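F5/8 type C domain protein (Bacteroides ovatus, PDB 4ZRX) probably hydrolyses alpha-L-fucosides, with a TIM-barrel catalytic domain and an F5/8 type C domain likely to bind carbohydrate. Local coordinates at residues 50-55 with 98-103; 290-295 with 328-333. All coordinates share one frame; numbering follows the deposited sequence.

Interaction 1: residues 50-55 with 98-103; sequences FGINTF and HHDGFC. With EDO (1,2-ethanediol), chain D.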
loop_
_atom_site.group_PDB
_atom_site.type_symbol
_atom_site.label_atom_id
_atom_site.label_comp_id
_atom_site.label_asym_id
_atom_site.label_seq_id
_atom_site.Cartn_x
_atom_site.Cartn_y
_atom_site.Cartn_z
ATOM N N PHE A 50 0.024 -12.925 11.444
ATOM C CA PHE A 50 -0.201 -13.431 12.774
ATOM C C PHE A 50 0.605 -14.702 12.928
ATOM O O PHE A 50 0.713 -15.528 12.022
ATOM C CB PHE A 50 -1.683 -13.703 12.975
ATOM C CG PHE A 50 -2.028 -14.074 14.388
ATOM C CD1 PHE A 50 -1.840 -13.170 15.431
ATOM C CD2 PHE A 50 -2.581 -15.311 14.653
ATOM C CE1 PHE A 50 -2.194 -13.506 16.724
ATOM C CE2 PHE A 50 -2.875 -15.667 15.958
ATOM C CZ PHE A 50 -2.721 -14.762 16.996
ATOM N N GLY A 51 1.273 -14.849 14.054
ATOM C CA GLY A 51 2.075 -16.038 14.322
ATOM C C GLY A 51 2.928 -15.896 15.548
ATOM O O GLY A 51 2.638 -15.087 16.454
ATOM N N ILE A 52 3.998 -16.682 15.587
ATOM C CA ILE A 52 4.881 -16.594 16.734
ATOM C C ILE A 52 5.569 -15.208 16.797
ATOM O O ILE A 52 5.831 -14.709 17.891
ATOM C CB ILE A 52 5.851 -17.776 16.705
ATOM C CG1 ILE A 52 6.426 -18.030 18.109
ATOM C CG2 ILE A 52 6.872 -17.556 15.652
ATOM C CD1 ILE A 52 6.482 -19.471 18.436
ATOM N N ASN A 53 5.771 -14.563 15.652
ATOM C CA ASN A 53 6.382 -13.231 15.627
ATOM C C ASN A 53 5.549 -12.213 16.387
ATOM O O ASN A 53 6.084 -11.223 16.927
ATOM C CB ASN A 53 6.561 -12.709 14.218
ATOM C CG ASN A 53 7.597 -13.422 13.427
ATOM O OD1 ASN A 53 8.286 -14.334 13.877
ATOM N ND2 ASN A 53 7.710 -13.006 12.198
ATOM N N THR A 54 4.225 -12.422 16.432
ATOM C CA THR A 54 3.363 -11.543 17.185
ATOM C C THR A 54 3.771 -11.521 18.666
ATOM O O THR A 54 3.619 -10.493 19.345
ATOM C CB THR A 54 1.901 -12.027 17.085
ATOM O OG1 THR A 54 1.542 -12.192 15.712
ATOM C CG2 THR A 54 0.933 -11.084 17.782
ATOM N N PHE A 55 4.271 -12.660 19.154
ATOM C CA PHE A 55 4.616 -12.853 20.568
ATOM C C PHE A 55 6.066 -12.563 20.897
ATOM O O PHE A 55 6.400 -12.356 22.078
ATOM C CB PHE A 55 4.185 -14.243 21.040
ATOM C CG PHE A 55 2.706 -14.402 20.952
ATOM C CD1 PHE A 55 1.884 -14.016 21.990
ATOM C CD2 PHE A 55 2.134 -14.813 19.757
ATOM C CE1 PHE A 55 0.485 -14.095 21.872
ATOM C CE2 PHE A 55 0.755 -14.854 19.618
ATOM C CZ PHE A 55 -0.068 -14.482 20.675
ATOM N N HIS A 98 4.867 -18.287 8.288
ATOM C CA HIS A 98 5.793 -17.251 7.859
ATOM C C HIS A 98 7.221 -17.832 7.805
ATOM O O HIS A 98 7.379 -19.029 7.837
ATOM C CB HIS A 98 5.629 -15.984 8.726
ATOM C CG HIS A 98 6.027 -14.735 8.025
ATOM N ND1 HIS A 98 7.281 -14.190 8.125
ATOM C CD2 HIS A 98 5.343 -13.937 7.170
ATOM C CE1 HIS A 98 7.360 -13.114 7.367
ATOM N NE2 HIS A 98 6.207 -12.951 6.748
ATOM N N HIS A 99 8.227 -16.982 7.568
ATOM C CA HIS A 99 9.607 -17.473 7.261
ATOM C C HIS A 99 10.202 -18.294 8.380
ATOM O O HIS A 99 10.999 -19.213 8.143
ATOM C CB HIS A 99 10.560 -16.329 6.957
ATOM C CG HIS A 99 10.064 -15.384 5.896
ATOM N ND1 HIS A 99 9.367 -15.808 4.785
ATOM C CD2 HIS A 99 10.215 -14.046 5.762
ATOM C CE1 HIS A 99 9.078 -14.758 4.026
ATOM N NE2 HIS A 99 9.599 -13.681 4.588
ATOM N N ASP A 100 9.765 -17.977 9.582
ATOM C CA ASP A 100 10.164 -18.703 10.809
ATOM C C ASP A 100 9.719 -20.153 10.838
ATOM O O ASP A 100 10.277 -20.963 11.586
ATOM C CB ASP A 100 9.626 -17.954 12.025
ATOM C CG ASP A 100 8.154 -17.831 12.011
ATOM O OD1 ASP A 100 7.552 -18.791 12.510
ATOM O OD2 ASP A 100 7.617 -16.825 11.493
ATOM N N GLY A 101 8.717 -20.517 10.042
ATOM C CA GLY A 101 8.343 -21.910 9.893
ATOM C C GLY A 101 7.323 -22.441 10.865
ATOM O O GLY A 101 6.930 -23.626 10.774
ATOM N N PHE A 102 6.880 -21.573 11.781
ATOM C CA PHE A 102 5.853 -21.919 12.746
ATOM C C PHE A 102 4.451 -22.010 12.124
ATOM O O PHE A 102 3.963 -21.046 11.584
ATOM C CB PHE A 102 5.852 -20.926 13.910
ATOM C CG PHE A 102 4.851 -21.280 14.968
ATOM C CD1 PHE A 102 5.127 -22.291 15.908
ATOM C CD2 PHE A 102 3.649 -20.616 15.047
ATOM C CE1 PHE A 102 4.180 -22.606 16.887
ATOM C CE2 PHE A 102 2.729 -20.961 16.011
ATOM C CZ PHE A 102 3.001 -21.934 16.919
ATOM N N CYS A 103 3.850 -23.190 12.150
ATOM C CA CYS A 103 2.558 -23.411 11.489
ATOM C C CYS A 103 1.412 -23.090 12.422
ATOM O O CYS A 103 1.344 -23.607 13.549
ATOM C CB CYS A 103 2.452 -24.836 11.006
ATOM S SG CYS A 103 3.696 -25.178 9.785
HETATM C C1 EDO D . 4.923 -10.661 3.520
HETATM O O1 EDO D . 5.388 -10.867 4.854
HETATM C C2 EDO D . 5.206 -9.218 3.147
HETATM O O2 EDO D . 6.600 -8.944 3.360
HETATM O O HOH W 1 9.057 -14.911 10.243
HETATM O O HOH W 2 5.402 -15.738 12.935
#

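Interaction 2: residues 290-295 with 328-333; sequences SIRPGW and NIPPDR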
loop_
_atom_site.group_PDB
_atom_site.type_symbol
_atom_site.label_atom_id
_atom_site.label_comp_id
_atom_site.label_asym_id
_atom_site.label_seq_id
_atom_site.Cartn_x
_atom_site.Cartn_y
_atom_site.Cartn_z
ATOM N N SER A 290 1.119 -2.522 4.772
ATOM C CA SER A 290 0.541 -2.651 6.099
ATOM C C SER A 290 -0.110 -1.373 6.615
ATOM O O SER A 290 0.269 -0.279 6.254
ATOM C CB SER A 290 1.635 -3.131 7.076
ATOM O OG SER A 290 1.131 -3.358 8.381
ATOM N N ILE A 291 -1.143 -1.541 7.402
ATOM C CA ILE A 291 -1.766 -0.419 8.147
ATOM C C ILE A 291 -0.861 0.210 9.182
ATOM O O ILE A 291 -1.133 1.361 9.641
ATOM C CB ILE A 291 -3.134 -0.810 8.732
ATOM C CG1 ILE A 291 -4.029 0.418 8.805
ATOM C CG2 ILE A 291 -2.967 -1.541 10.074
ATOM C CD1 ILE A 291 -5.479 0.109 9.316
ATOM N N ARG A 292 0.186 -0.523 9.559
ATOM C CA ARG A 292 1.186 -0.080 10.534
ATOM C C ARG A 292 2.548 -0.072 9.873
ATOM O O ARG A 292 2.689 -0.562 8.755
ATOM C CB ARG A 292 1.209 -1.051 11.724
ATOM C CG ARG A 292 -0.005 -0.932 12.649
ATOM C CD ARG A 292 -0.464 -2.239 13.274
ATOM N NE ARG A 292 -1.416 -1.944 14.337
ATOM C CZ ARG A 292 -1.092 -1.678 15.603
ATOM N NH1 ARG A 292 0.149 -1.795 16.077
ATOM N NH2 ARG A 292 -2.066 -1.380 16.436
ATOM N N PRO A 293 3.584 0.406 10.560
ATOM C CA PRO A 293 4.913 0.356 9.911
ATOM C C PRO A 293 5.402 -1.081 9.651
ATOM O O PRO A 293 5.938 -1.352 8.578
ATOM C CB PRO A 293 5.810 1.063 10.914
ATOM C CG PRO A 293 4.919 2.037 11.551
ATOM C CD PRO A 293 3.599 1.315 11.717
ATOM N N GLY A 294 5.194 -1.973 10.612
ATOM C CA GLY A 294 5.547 -3.372 10.478
ATOM C C GLY A 294 4.334 -4.218 10.013
ATOM O O GLY A 294 3.209 -3.745 10.015
ATOM N N TRP A 295 4.607 -5.422 9.547
ATOM C CA TRP A 295 3.592 -6.386 9.192
ATOM C C TRP A 295 2.980 -7.066 10.377
ATOM O O TRP A 295 1.780 -7.360 10.386
ATOM C CB TRP A 295 4.165 -7.423 8.204
ATOM C CG TRP A 295 4.658 -6.834 6.906
ATOM C CD1 TRP A 295 5.955 -6.576 6.554
ATOM C CD2 TRP A 295 3.848 -6.473 5.805
ATOM N NE1 TRP A 295 5.995 -6.037 5.281
ATOM C CE2 TRP A 295 4.701 -5.955 4.808
ATOM C CE3 TRP A 295 2.499 -6.566 5.548
ATOM C CZ2 TRP A 295 4.212 -5.548 3.546
ATOM C CZ3 TRP A 295 2.011 -6.112 4.347
ATOM C CH2 TRP A 295 2.869 -5.635 3.339
ATOM N N ASN A 328 -2.641 -5.030 5.051
ATOM C CA ASN A 328 -2.423 -5.881 6.206
ATOM C C ASN A 328 -2.866 -5.236 7.488
ATOM O O ASN A 328 -2.493 -4.093 7.747
ATOM C CB ASN A 328 -0.928 -6.182 6.337
ATOM C CG ASN A 328 -0.594 -6.912 7.618
ATOM O OD1 ASN A 328 -0.887 -8.127 7.789
ATOM N ND2 ASN A 328 0.051 -6.179 8.570
ATOM N N ILE A 329 -3.568 -6.015 8.290
ATOM C CA ILE A 329 -3.984 -5.573 9.631
ATOM C C ILE A 329 -3.615 -6.722 10.570
ATOM O O ILE A 329 -4.187 -7.833 10.461
ATOM C CB ILE A 329 -5.526 -5.285 9.720
ATOM C CG1 ILE A 329 -5.912 -4.176 8.713
ATOM C CG2 ILE A 329 -5.876 -4.876 11.141
ATOM C CD1 ILE A 329 -6.411 -4.697 7.467
ATOM N N PRO A 330 -2.671 -6.478 11.467
ATOM C CA PRO A 330 -2.150 -7.626 12.242
ATOM C C PRO A 330 -2.865 -7.842 13.556
ATOM O O PRO A 330 -2.835 -6.943 14.386
ATOM C CB PRO A 330 -0.737 -7.220 12.535
ATOM C CG PRO A 330 -0.770 -5.709 12.559
ATOM C CD PRO A 330 -1.856 -5.270 11.646
ATOM N N PRO A 331 -3.411 -9.030 13.809
ATOM C CA PRO A 331 -3.965 -9.305 15.133
ATOM C C PRO A 331 -2.879 -9.271 16.200
ATOM O O PRO A 331 -1.723 -9.607 15.949
ATOM C CB PRO A 331 -4.578 -10.689 14.984
ATOM C CG PRO A 331 -4.876 -10.815 13.518
ATOM C CD PRO A 331 -3.687 -10.122 12.850
ATOM N N ASP A 332 -3.262 -8.861 17.401
ATOM C CA ASP A 332 -2.337 -8.666 18.492
ATOM C C ASP A 332 -2.148 -9.911 19.399
ATOM O O ASP A 332 -2.539 -11.036 19.010
ATOM C CB ASP A 332 -2.811 -7.431 19.274
ATOM C CG ASP A 332 -4.054 -7.647 20.070
ATOM O OD1 ASP A 332 -4.581 -8.769 20.171
ATOM O OD2 ASP A 332 -4.491 -6.610 20.657
ATOM N N ARG A 333 -1.516 -9.716 20.573
ATOM C CA ARG A 333 -1.240 -10.862 21.465
ATOM C C ARG A 333 -2.480 -11.375 22.196
ATOM O O ARG A 333 -2.448 -12.464 22.792
ATOM C CB ARG A 333 -0.135 -10.535 22.449
ATOM C CG ARG A 333 1.173 -10.285 21.781
ATOM C CD ARG A 333 2.296 -10.079 22.786
ATOM N NE ARG A 333 3.516 -9.656 22.096
ATOM C CZ ARG A 333 4.644 -9.303 22.689
ATOM N NH1 ARG A 333 4.740 -9.364 24.021
ATOM N NH2 ARG A 333 5.675 -8.894 21.940
#

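Interaction 1: residues 50-55 with 98-103
At the C-terminal mouth of the TIM barrel, where glycosidases of this fold carry their active site, Asn53 and His98 meet through a shared water rather than directly. Water 1 accepts from Asn53 ND2 at 3.0 Å, hydrogen-bonds to His98 ND1 in the plane of the imidazole, and donates to Asp100 OD2 at 2.7 Å. A second water accepts from the backbone N of Asn53 and donates to the same OD2, which thus takes two water hydrogens. The other carboxylate oxygen, Asp100 OD1, accepts from Phe102 N at 3.0 Å from above the carboxylate plane, an Asx turn, with chi1 at 60° setting CG between the backbone N and the carbonyl carbon. Beside this wet part lies a dry one: Ile52 CD1 sits over a face of the Phe102 ring, 4.2 Å from its centroid, a CH-pi contact, while Ile52 CG2 packs on Phe102 CB. At the far edge of the His98 ring, NE2 is hydrogen-bonded to 1,2-ethanediol O1 at 2.9 Å; His49 and Glu230 bind the same molecule, probably from the crystallisation liquor but possibly marking the sugar pocket. The contact joins helix 52-56, just beyond strand 44-48, to the loop leaving the adjacent parallel strand 91-97.

Interaction 2: residues 290-295 with 328-333
Asn328 reaches from the end of its strand into the loop of residues 290-295, and each part of its side chain finds a partner. CB abuts the edge of the Trp295 indole, 3.5 Å from CE3. CG stands anti to the backbone N (chi1 172°), which carries the amide toward Ser290 OG and Trp295 O. At the tip, ND2 gives one hydrogen bond to Ser290 OG, 3.0 Å away and nearly in the amide plane, and another to Trp295 O at 2.8 Å, on a lone pair of that carbonyl; OD1 is taken by His49 ND1. Ser290 OG in turn accepts from Arg292 N, which makes an ST turn, and donates to Gly294 O at 2.7 Å. Between the backbones, Ile291 N donates to Asn328 O at 2.9 Å, continuing the parallel pairing of strands 279-290 and 324-328. Farther along, Arg292 CD lies 3.6 Å from Pro330 CG, while its guanidinium forms salt bridges with Asp341 and Asp302. Trp295 NE1 bonds to Glu230, and its indole stacks on His49. The chemistry implies a buried amide with both ends engaged: two acceptors fix its rotation and leave OD1 directed at His49, so Asn328 probably acts as a second-shell residue orienting that histidine beside the diol-occupied pocket.

How the interactions relate
From the N terminus, strand 44-48 runs into residues 50-55, and interaction 1 closes the excursion through helix 77-86 when the chain returns along strand 91-97. The barrel then continues through strands 140-145, 181-184 and 216-219 before interaction 2 closes a second excursion, through helix 308-316, between strands 279-290 and 324-328. The two loops follow in series, neither nested nor crossed. Strand 324-328 pairs with 44-48, bringing the contacts together: Thr54 O lies 2.9 Å from Arg333 NE, probably hydrogen-bonded, and Phe50 CE1 packs against the backbone O of Asp332, joining the loops that follow the barrel's last strand and its first.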